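Beta-galacturonidase (Eisenbergiella tayi, PDB 6NCW) hydrolyses beta-linked galacturonides as a family 2 glycoside hydrolase and may also act on beta-glucuronides. Local coordinates at residues R527-N530 / D536-R539; G473-A478 / S483-V488; I138-V143 / R277-P282. All coordinates share one frame; numbering follows the deposited sequence.

Contact 1: residues R527-N530 / D536-R539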
# COMPACT_ATOMS: atom_id res chain seq x y z
N ARG A 527 0.76 -13.38 1.98
CA ARG A 527 0.34 -12.73 3.22
C ARG A 527 -0.29 -13.70 4.22
O ARG A 527 -0.95 -13.25 5.17
CB ARG A 527 -0.66 -11.59 2.95
CG ARG A 527 -0.33 -10.68 1.74
CD ARG A 527 -1.31 -9.51 1.70
NE ARG A 527 -2.63 -10.00 1.33
CZ ARG A 527 -3.77 -9.52 1.82
NH1 ARG A 527 -3.75 -8.51 2.69
NH2 ARG A 527 -4.93 -10.05 1.43
N THR A 528 -0.09 -15.01 4.05
CA THR A 528 -0.81 -16.04 4.82
C THR A 528 -2.31 -15.71 4.81
O THR A 528 -3.00 -15.66 5.84
CB THR A 528 -0.25 -16.17 6.25
OG1 THR A 528 1.15 -16.43 6.19
CG2 THR A 528 -0.89 -17.34 7.02
N MET A 529 -2.79 -15.43 3.60
CA MET A 529 -4.19 -15.13 3.31
C MET A 529 -4.55 -15.89 2.06
O MET A 529 -3.69 -16.14 1.21
CB MET A 529 -4.44 -13.63 3.03
CG MET A 529 -4.06 -12.69 4.15
SD MET A 529 -5.17 -12.71 5.58
CE MET A 529 -6.62 -11.90 4.92
N ASN A 530 -5.82 -16.28 1.95
CA ASN A 530 -6.39 -16.64 0.66
C ASN A 530 -6.84 -15.33 0.02
O ASN A 530 -7.66 -14.61 0.60
CB ASN A 530 -7.56 -17.63 0.81
CG ASN A 530 -8.11 -18.13 -0.54
OD1 ASN A 530 -8.58 -17.36 -1.36
ND2 ASN A 530 -8.06 -19.45 -0.74
N ASP A 536 -11.14 -7.08 -0.41
CA ASP A 536 -10.06 -7.57 0.45
C ASP A 536 -10.57 -7.81 1.87
O ASP A 536 -11.78 -7.70 2.16
CB ASP A 536 -8.84 -6.63 0.40
CG ASP A 536 -8.98 -5.37 1.24
OD1 ASP A 536 -10.08 -5.00 1.72
OD2 ASP A 536 -7.92 -4.72 1.42
N GLU A 537 -9.67 -8.19 2.79
CA GLU A 537 -10.14 -8.55 4.12
C GLU A 537 -10.78 -7.35 4.82
O GLU A 537 -11.63 -7.55 5.68
CB GLU A 537 -9.02 -9.15 4.98
CG GLU A 537 -7.83 -8.20 5.31
CD GLU A 537 -6.76 -8.20 4.22
OE1 GLU A 537 -7.11 -8.46 3.04
OE2 GLU A 537 -5.57 -7.95 4.54
N TYR A 538 -10.45 -6.13 4.42
CA TYR A 538 -11.08 -4.95 4.98
C TYR A 538 -12.28 -4.50 4.17
O TYR A 538 -12.74 -3.37 4.35
CB TYR A 538 -10.07 -3.82 5.15
CG TYR A 538 -8.97 -4.20 6.12
CD1 TYR A 538 -9.23 -4.26 7.49
CD2 TYR A 538 -7.69 -4.53 5.68
CE1 TYR A 538 -8.24 -4.62 8.40
CE2 TYR A 538 -6.68 -4.90 6.58
CZ TYR A 538 -6.98 -4.94 7.95
OH TYR A 538 -6.04 -5.31 8.88
N ARG A 539 -12.80 -5.37 3.30
CA ARG A 539 -14.02 -5.15 2.51
C ARG A 539 -13.86 -4.03 1.48
O ARG A 539 -14.86 -3.43 1.05
CB ARG A 539 -15.24 -4.89 3.42
CG ARG A 539 -15.96 -6.16 3.92
CD ARG A 539 -15.03 -7.13 4.66
NE ARG A 539 -15.76 -8.29 5.17
CZ ARG A 539 -15.21 -9.35 5.76
NH1 ARG A 539 -13.89 -9.44 5.95
NH2 ARG A 539 -15.99 -10.34 6.17
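Met529 and Glu537 have the nearest CA atoms of the two segments, 8.9 Å apart, so side chains must bridge the gap. Residues 529-530 form a short strand, whereas Asp536 to Arg539 make a type I beta turn closed by Arg539 N to Asp536 O at 2.8 Å. Across the space Arg527 and Glu537 reach for each other from opposite directions and join in an end-on, two-nitrogen salt bridge. Arg527 NH1 donates to the syn lone pair of Glu537 OE2 (2.7 Å), which is tilted from the guanidinium plane, and Arg527 NH2 to Glu537 OE1 (3.1 Å), which lies in it. The two planes are turned 40° apart, leaving the grip twisted. Glu537 has CG between its backbone N and carbonyl carbon (chi1 64°) and bends again at chi2, which brings the carboxylate round to the arginine. Met529, bent at chi2 and chi3, lays CG over one guanidinium face, toward its rim, and sets CE against Glu537 CB at 3.7 Å. The buried salt bridge is flanked by this methylene and methyl, and Asp514 and Asn531 also hold Arg527 NH2. Neighbouring Asn530, a galacturonate-binding residue, donates from ND2 to Asp131, another such residue. Strand 529-530 pairs antiparallel with strand 515-516, and the turn leads on toward helix 544-553 of the TIM-barrel domain.

Contact 2: residues G473-A478 / S483-V488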
# COMPACT_ATOMS: atom_id res chain seq x y z
N GLY A 473 -4.16 -3.71 -4.20
CA GLY A 473 -3.15 -2.69 -4.33
C GLY A 473 -2.00 -3.06 -5.26
O GLY A 473 -1.29 -2.16 -5.70
N TYR A 474 -1.79 -4.33 -5.56
CA TYR A 474 -0.75 -4.70 -6.52
C TYR A 474 -1.32 -4.60 -7.93
O TYR A 474 -2.20 -5.38 -8.32
CB TYR A 474 -0.20 -6.10 -6.28
CG TYR A 474 1.01 -6.32 -7.16
CD1 TYR A 474 2.10 -5.48 -7.03
CD2 TYR A 474 1.04 -7.30 -8.15
CE1 TYR A 474 3.20 -5.63 -7.82
CE2 TYR A 474 2.14 -7.45 -8.97
CZ TYR A 474 3.23 -6.62 -8.78
OH TYR A 474 4.35 -6.72 -9.57
N ARG A 475 -0.82 -3.63 -8.71
CA ARG A 475 -1.30 -3.37 -10.06
C ARG A 475 -0.11 -3.16 -10.98
O ARG A 475 0.87 -2.53 -10.59
CB ARG A 475 -2.21 -2.13 -10.08
CG ARG A 475 -3.46 -2.29 -9.21
CD ARG A 475 -3.76 -1.00 -8.46
NE ARG A 475 -3.94 0.13 -9.35
CZ ARG A 475 -4.04 1.39 -8.94
NH1 ARG A 475 -3.94 1.66 -7.64
NH2 ARG A 475 -4.23 2.36 -9.83
N THR A 476 -0.21 -3.70 -12.21
CA THR A 476 0.93 -3.73 -13.16
C THR A 476 0.38 -3.59 -14.57
O THR A 476 -0.51 -4.37 -14.93
CB THR A 476 1.73 -5.04 -13.13
OG1 THR A 476 1.84 -5.58 -11.81
CG2 THR A 476 3.09 -4.81 -13.75
N PRO A 477 0.97 -2.73 -15.40
CA PRO A 477 0.72 -2.82 -16.84
C PRO A 477 0.93 -4.22 -17.41
O PRO A 477 0.31 -4.58 -18.42
CB PRO A 477 1.72 -1.83 -17.44
CG PRO A 477 1.97 -0.83 -16.36
CD PRO A 477 1.90 -1.63 -15.07
N ALA A 478 1.79 -5.04 -16.80
CA ALA A 478 1.99 -6.38 -17.35
C ALA A 478 0.85 -7.34 -17.04
O ALA A 478 0.81 -8.44 -17.61
CB ALA A 478 3.32 -6.96 -16.84
N SER A 483 -1.85 -9.56 -9.72
CA SER A 483 -2.30 -8.19 -9.93
C SER A 483 -3.82 -8.13 -10.03
O SER A 483 -4.48 -9.08 -10.46
CB SER A 483 -1.68 -7.57 -11.19
OG SER A 483 -2.22 -8.13 -12.39
N GLU A 484 -4.37 -6.97 -9.65
CA GLU A 484 -5.81 -6.76 -9.76
C GLU A 484 -6.26 -6.77 -11.21
O GLU A 484 -7.39 -7.19 -11.50
CB GLU A 484 -6.19 -5.44 -9.09
CG GLU A 484 -6.08 -5.46 -7.56
CD GLU A 484 -6.67 -4.22 -6.91
OE1 GLU A 484 -7.90 -4.02 -7.04
OE2 GLU A 484 -5.90 -3.44 -6.27
N GLU A 485 -5.43 -6.27 -12.13
CA GLU A 485 -5.81 -6.30 -13.55
C GLU A 485 -5.98 -7.72 -14.03
O GLU A 485 -6.96 -8.04 -14.72
CB GLU A 485 -4.76 -5.59 -14.40
CG GLU A 485 -4.70 -4.12 -14.14
CD GLU A 485 -3.57 -3.76 -13.17
OE1 GLU A 485 -3.03 -4.67 -12.48
OE2 GLU A 485 -3.22 -2.56 -13.10
N TYR A 486 -5.05 -8.61 -13.69
CA TYR A 486 -5.24 -9.98 -14.14
C TYR A 486 -6.52 -10.57 -13.57
O TYR A 486 -7.23 -11.31 -14.25
CB TYR A 486 -4.06 -10.87 -13.79
CG TYR A 486 -4.27 -12.25 -14.36
CD1 TYR A 486 -4.86 -13.26 -13.60
CD2 TYR A 486 -3.96 -12.52 -15.68
CE1 TYR A 486 -5.09 -14.53 -14.14
CE2 TYR A 486 -4.17 -13.77 -16.22
CZ TYR A 486 -4.74 -14.78 -15.45
OH TYR A 486 -4.96 -16.02 -16.01
N GLN A 487 -6.83 -10.26 -12.30
CA GLN A 487 -8.03 -10.84 -11.71
C GLN A 487 -9.27 -10.36 -12.45
O GLN A 487 -10.25 -11.11 -12.57
CB GLN A 487 -8.14 -10.48 -10.22
CG GLN A 487 -9.35 -11.14 -9.55
CD GLN A 487 -9.63 -10.60 -8.15
OE1 GLN A 487 -9.66 -9.38 -7.93
NE2 GLN A 487 -9.84 -11.51 -7.21
N VAL A 488 -9.26 -9.11 -12.92
CA VAL A 488 -10.36 -8.60 -13.73
C VAL A 488 -10.58 -9.48 -14.95
O VAL A 488 -11.70 -9.92 -15.22
CB VAL A 488 -10.08 -7.14 -14.14
CG1 VAL A 488 -11.00 -6.72 -15.32
CG2 VAL A 488 -10.24 -6.21 -12.96
O HOH W 1 -4.53 -0.42 -12.24
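Glu484 and Glu485, in the first turn of helix 484-500, reach back to the loop 473-478 that precedes this helix of the TIM-barrel domain, and Ser483 is the N-cap of the helix. The capping bond runs from Tyr486 N to Ser483 OG at 3.2 Å, the hydroxyl being turned between the backbone N and carbonyl carbon (chi1 71°), and the same OG is hydrogen-bonded to Val480 O. Backbone bonding across the contact is from Glu484 N to Tyr474 O, 3.0 Å and almost in line with the carbonyl; the same oxygen also receives a CA-H...O contact from Ser483. Two carboxylates then take loop amides. Gly473 N meets Glu484 OE2 at 2.7 Å from above the carboxylate plane, while Thr476 N reaches the syn side of Glu485 OE1 at 3.0 Å, 31° out of plane. Among the nonpolar contacts, Tyr474 CD2 lies 3.9 Å from Ser483 CA. Between subunits, the guanidinium of Arg475 makes salt bridges to Glu484 of the fourth subunit, and Tyr474 OH is hydrogen-bonded to Arg516 of the second subunit. Within the chain a water mediates instead, lying in the guanidinium plane of Arg475, accepting from Arg475 NE at 3.0 Å and donating to Glu485 OE2 at 2.7 Å.

Contact 3: residues I138-V143 / R277-P282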
# COMPACT_ATOMS: atom_id res chain seq x y z
N ILE A 138 -15.06 -18.17 22.52
CA ILE A 138 -16.51 -18.28 22.51
C ILE A 138 -16.96 -17.35 21.39
O ILE A 138 -17.25 -16.17 21.61
CB ILE A 138 -17.13 -17.92 23.85
CG1 ILE A 138 -16.42 -18.67 25.00
CG2 ILE A 138 -18.62 -18.21 23.84
CD1 ILE A 138 -17.09 -18.47 26.37
N SER A 139 -17.04 -17.91 20.18
CA SER A 139 -17.18 -17.12 18.96
C SER A 139 -18.63 -16.80 18.57
O SER A 139 -18.84 -15.98 17.66
CB SER A 139 -16.48 -17.85 17.80
OG SER A 139 -16.72 -19.25 17.86
N ARG A 140 -19.62 -17.45 19.20
CA ARG A 140 -21.03 -17.09 19.05
C ARG A 140 -21.66 -17.05 20.45
O ARG A 140 -20.99 -17.32 21.45
CB ARG A 140 -21.77 -18.06 18.11
CG ARG A 140 -21.19 -18.12 16.70
CD ARG A 140 -21.91 -19.12 15.82
NE ARG A 140 -21.17 -19.34 14.58
CZ ARG A 140 -21.36 -20.38 13.77
NH1 ARG A 140 -22.26 -21.31 14.07
NH2 ARG A 140 -20.62 -20.51 12.67
N GLY A 141 -22.93 -16.69 20.53
CA GLY A 141 -23.53 -16.28 21.79
C GLY A 141 -23.74 -17.41 22.78
O GLY A 141 -23.54 -18.59 22.49
N VAL A 142 -24.16 -17.02 23.99
CA VAL A 142 -24.42 -17.93 25.11
C VAL A 142 -25.71 -17.50 25.79
O VAL A 142 -25.92 -16.31 26.05
CB VAL A 142 -23.26 -17.94 26.13
CG1 VAL A 142 -23.60 -18.84 27.31
CG2 VAL A 142 -21.96 -18.38 25.49
N VAL A 143 -26.58 -18.47 26.08
CA VAL A 143 -27.92 -18.20 26.59
C VAL A 143 -28.18 -19.06 27.82
O VAL A 143 -27.97 -20.27 27.78
CB VAL A 143 -29.02 -18.47 25.53
CG1 VAL A 143 -30.40 -18.21 26.14
CG2 VAL A 143 -28.82 -17.58 24.33
N ARG A 277 -18.55 -17.45 0.94
CA ARG A 277 -18.18 -16.52 1.99
C ARG A 277 -17.81 -17.28 3.25
O ARG A 277 -18.64 -18.02 3.80
CB ARG A 277 -19.31 -15.52 2.28
CG ARG A 277 -19.03 -14.58 3.46
CD ARG A 277 -20.27 -13.73 3.79
NE ARG A 277 -20.11 -12.94 5.01
CZ ARG A 277 -20.36 -13.39 6.24
NH1 ARG A 277 -20.77 -14.64 6.43
NH2 ARG A 277 -20.19 -12.58 7.29
N HIS A 278 -16.57 -17.09 3.70
CA HIS A 278 -16.10 -17.53 5.01
C HIS A 278 -16.58 -16.58 6.10
O HIS A 278 -16.72 -15.37 5.89
CB HIS A 278 -14.56 -17.56 5.05
CG HIS A 278 -13.97 -18.88 4.65
ND1 HIS A 278 -14.12 -20.02 5.42
CD2 HIS A 278 -13.26 -19.25 3.56
CE1 HIS A 278 -13.52 -21.03 4.82
NE2 HIS A 278 -12.98 -20.58 3.69
N GLU A 279 -16.80 -17.12 7.29
CA GLU A 279 -16.92 -16.31 8.50
C GLU A 279 -15.51 -15.88 8.91
O GLU A 279 -14.85 -16.52 9.73
CB GLU A 279 -17.62 -17.07 9.61
CG GLU A 279 -19.11 -17.41 9.29
CD GLU A 279 -19.86 -18.04 10.49
OE1 GLU A 279 -21.11 -17.88 10.59
OE2 GLU A 279 -19.21 -18.72 11.31
N ASP A 280 -15.02 -14.78 8.32
CA ASP A 280 -13.69 -14.30 8.66
C ASP A 280 -13.62 -12.79 8.50
O ASP A 280 -14.23 -12.22 7.59
CB ASP A 280 -12.63 -14.98 7.80
CG ASP A 280 -11.21 -14.79 8.34
OD1 ASP A 280 -10.50 -13.89 7.83
OD2 ASP A 280 -10.81 -15.53 9.28
N HIS A 281 -12.89 -12.13 9.40
CA HIS A 281 -12.81 -10.67 9.38
C HIS A 281 -11.57 -10.29 10.17
O HIS A 281 -11.27 -10.94 11.18
CB HIS A 281 -14.07 -10.04 10.00
CG HIS A 281 -14.09 -8.55 9.98
ND1 HIS A 281 -13.27 -7.77 10.77
CD2 HIS A 281 -14.89 -7.68 9.30
CE1 HIS A 281 -13.54 -6.50 10.57
NE2 HIS A 281 -14.51 -6.41 9.67
N PRO A 282 -10.84 -9.26 9.75
CA PRO A 282 -9.54 -8.96 10.38
C PRO A 282 -9.63 -8.48 11.81
O PRO A 282 -8.64 -8.61 12.54
CB PRO A 282 -8.94 -7.87 9.48
CG PRO A 282 -10.00 -7.49 8.53
CD PRO A 282 -11.00 -8.59 8.45
O HOH W 2 -18.49 -18.21 13.88
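Arg140 NH2, at the edge of the guanidinium, meets Glu279 OE2, and these two residues are the only pair to touch between residues 138-143 and 277-282. Both side chains are long and straight: Arg140 sets CG anti to its carbonyl carbon (chi1 -59°) and runs extended from CG to NE, and Glu279 starts in the same way and stays extended beyond CG. They cross at about a right angle, and their flat groups stand 88° apart. One nitrogen makes the salt bridge, Arg140 NH2 to Glu279 OE2 at 2.7 Å, with the oxygen near the guanidinium plane and approached on its syn side, 20° out of the carboxylate plane. A water bridges the same two groups, accepting from Arg140 NE at 3.0 Å and donating to Glu279 OE2 at 2.7 Å. The pair joins two domains of this family 2 hydrolase: Arg140 precedes strand 142-147 of the N-terminal beta sheets, and Glu279 is the centre of an inverse gamma turn in the loop after strand 268-276 of the TIM barrel. Both ends are buried and have further partners. Arg140 NH1 donates to Tyr95 O and NH2 to Pro314 O, while Glu279 OE1 accepts from Asp316 N.

How the contacts relate
From the N terminus, contact 3 comes first and spans the longest interval: residues 138-143 pair with 277-282, with 133 residues between them, tying the N-terminal beta region to the TIM barrel. Contact 2 follows, closing the short loop before helix 484-500, and contact 1 then closes a loop between strand 529-530 and helix 544-553. The three lie in series, with none nested or crossed. Contacts 1 and 3 touch: Arg539 NH2 lies 2.9 Å from Asp280 O, probably a hydrogen bond, and Tyr538 packs on Pro282. Contact 2 stands apart, its nearest atoms about 7 Å from contact 1 and about 13 Å from contact 3, yet contacts 1 and 2 both face the second subunit.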